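Local coordinates for endoglucanase (Mytilus edulis, PDB 1WC2), which hydrolyses internal beta-1,4-glucosidic linkages in cellulose and related beta-glucans, and also has expansin activity, at residues Tyr56-Asn61 with Cys65-Gly70. Residues are numbered along the deposited sequence; the frame is centred on the assembly and turned at random. Where two conformers were deposited one is given.
Sequences YFDSGN and CGQHCG
The phenol ring of Tyr56 stacks against one face of the imidazole of His68, an offset pair with centroids 4.2 Å apart and planes at 18°, ND1 of His68 lying over the rim of the phenol. The pair joins the end of helix 54-57 to the loop that leads into strand 72-78, within the double-psi beta-barrel of this family 45 glycoside hydrolase. The imidazole is pinned in plane as well: its ND1 donates a 2.7 Å hydrogen bond to Tyr56 O, so one residue supplies both the stacking surface and the acceptor that fixes the ring's rotation. A chi1 of -164°, which turns CG away from the backbone N, carries the Tyr56 ring against the imidazole, while its OH bonds Gln71 and its ring meets Trp152. A leucine here would probably cost His68 its flat stacking partner and leave Gln71 without the phenol hydroxyl. Phe57 closes the helix, and its O accepts from N of His68 in a nearly straight bond (172°). Gly66 suits its place because a CB there would collide with Phe57 O; its bare CA sits over the Phe57 ring, a CH-pi contact 4.1 Å from the centroid. SG of Cys69, disulfide-bonded to Cys30, meets the same ring obliquely, CE1 of Phe57 to SG 3.6 Å. Asp58 opens a type I turn, and its OD2 accepts from N of Gln67 through the anti lone pair, at 2.9 Å. In the conformer described, Gln67 is extended beyond CG and reaches back to this turn, its OE1 3.0 Å from the donating N of Ser59 and also held by Gln118; in that conformer a water bridges the two side chains, accepting from NE2 of Gln67 and lying 2.7 Å from OG of Ser59.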
loop_
_atom_site.group_PDB
_atom_site.type_symbol
_atom_site.label_atom_id
_atom_site.label_comp_id
_atom_site.label_asym_id
_atom_site.label_seq_id
_atom_site.Cartn_x
_atom_site.Cartn_y
_atom_site.Cartn_z
ATOM N N TYR A 56 5.051 8.679 -3.608
ATOM C CA TYR A 56 4.182 8.760 -2.433
ATOM C C TYR A 56 4.913 8.425 -1.128
ATOM O O TYR A 56 4.725 9.097 -0.100
ATOM C CB TYR A 56 2.910 7.890 -2.574
ATOM C CG TYR A 56 1.885 8.306 -1.526
ATOM C CD1 TYR A 56 1.089 9.437 -1.724
ATOM C CD2 TYR A 56 1.772 7.648 -0.298
ATOM C CE1 TYR A 56 0.209 9.891 -0.755
ATOM C CE2 TYR A 56 0.877 8.096 0.686
ATOM C CZ TYR A 56 0.100 9.222 0.441
ATOM O OH TYR A 56 -0.778 9.711 1.396
ATOM N N PHE A 57 5.762 7.410 -1.153
ATOM C CA PHE A 57 6.601 7.093 0.002
ATOM C C PHE A 57 7.359 8.341 0.485
ATOM O O PHE A 57 7.389 8.664 1.686
ATOM C CB PHE A 57 7.568 5.956 -0.379
ATOM C CG PHE A 57 8.509 5.539 0.733
ATOM C CD1 PHE A 57 8.103 4.645 1.711
ATOM C CD2 PHE A 57 9.791 6.060 0.802
ATOM C CE1 PHE A 57 8.981 4.274 2.734
ATOM C CE2 PHE A 57 10.665 5.689 1.819
ATOM C CZ PHE A 57 10.265 4.807 2.784
ATOM N N ASP A 58 7.969 9.032 -0.470
ATOM C CA ASP A 58 8.718 10.256 -0.207
ATOM C C ASP A 58 8.936 11.030 -1.510
ATOM O O ASP A 58 9.604 10.539 -2.427
ATOM C CB ASP A 58 10.086 9.962 0.411
ATOM C CG ASP A 58 10.693 11.202 0.997
ATOM O OD1 ASP A 58 11.512 11.853 0.291
ATOM O OD2 ASP A 58 10.339 11.592 2.134
ATOM N N SER A 59 8.405 12.247 -1.581
ATOM C CA SER A 59 8.478 13.049 -2.805
ATOM C C SER A 59 9.899 13.531 -3.106
ATOM O O SER A 59 10.200 13.873 -4.254
ATOM C CB SER A 59 7.530 14.247 -2.719
ATOM O OG SER A 59 7.998 15.160 -1.765
ATOM N N GLY A 60 10.748 13.573 -2.080
ATOM C CA GLY A 60 12.153 13.880 -2.239
ATOM C C GLY A 60 13.014 12.677 -2.610
ATOM O O GLY A 60 14.243 12.769 -2.573
ATOM N N ASN A 61 12.381 11.555 -2.960
ATOM C CA ASN A 61 13.064 10.348 -3.415
ATOM C C ASN A 61 13.841 9.610 -2.323
ATOM O O ASN A 61 14.697 8.792 -2.641
ATOM C CB ASN A 61 13.977 10.663 -4.618
ATOM C CG ASN A 61 14.334 9.432 -5.436
ATOM O OD1 ASN A 61 15.482 9.276 -5.870
ATOM N ND2 ASN A 61 13.364 8.573 -5.669
ATOM N N CYS A 65 12.958 6.139 5.844
ATOM C CA CYS A 65 12.217 7.122 6.648
ATOM C C CYS A 65 11.553 8.187 5.774
ATOM O O CYS A 65 11.662 9.394 6.001
ATOM C CB CYS A 65 13.109 7.750 7.734
ATOM S SG CYS A 65 13.839 6.547 8.905
ATOM N N GLY A 66 10.808 7.719 4.783
ATOM C CA GLY A 66 10.044 8.602 3.926
ATOM C C GLY A 66 8.932 9.330 4.666
ATOM O O GLY A 66 8.453 8.888 5.710
ATOM N N GLN A 67 8.493 10.432 4.068
ATOM C CA GLN A 67 7.363 11.246 4.548
ATOM C C GLN A 67 6.181 10.427 5.044
ATOM O O GLN A 67 5.573 10.759 6.071
ATOM C CB GLN A 67 6.831 12.149 3.417
ATOM C CG GLN A 67 7.746 13.290 2.988
ATOM C CD GLN A 67 7.265 13.973 1.720
ATOM O OE1 GLN A 67 6.870 13.313 0.748
ATOM N NE2 GLN A 67 7.274 15.302 1.730
ATOM N N HIS A 68 5.804 9.407 4.275
ATOM C CA HIS A 68 4.568 8.684 4.532
ATOM C C HIS A 68 4.756 7.339 5.230
ATOM O O HIS A 68 3.807 6.577 5.340
ATOM C CB HIS A 68 3.715 8.628 3.254
ATOM C CG HIS A 68 3.147 9.969 2.896
ATOM N ND1 HIS A 68 3.178 10.498 1.623
ATOM C CD2 HIS A 68 2.573 10.916 3.679
ATOM C CE1 HIS A 68 2.617 11.696 1.635
ATOM N NE2 HIS A 68 2.248 11.974 2.872
ATOM N N CYS A 69 5.954 7.080 5.756
ATOM C CA CYS A 69 6.128 5.950 6.674
ATOM C C CYS A 69 5.142 6.055 7.842
ATOM O O CYS A 69 5.013 7.112 8.456
ATOM C CB CYS A 69 7.549 5.924 7.245
ATOM S SG CYS A 69 8.789 5.140 6.183
ATOM N N GLY A 70 4.488 4.947 8.159
ATOM C CA GLY A 70 3.557 4.880 9.282
ATOM C C GLY A 70 2.153 5.401 9.013
ATOM O O GLY A 70 1.286 5.323 9.897
HETATM O O HOH W 1 6.413 17.008 -0.554
#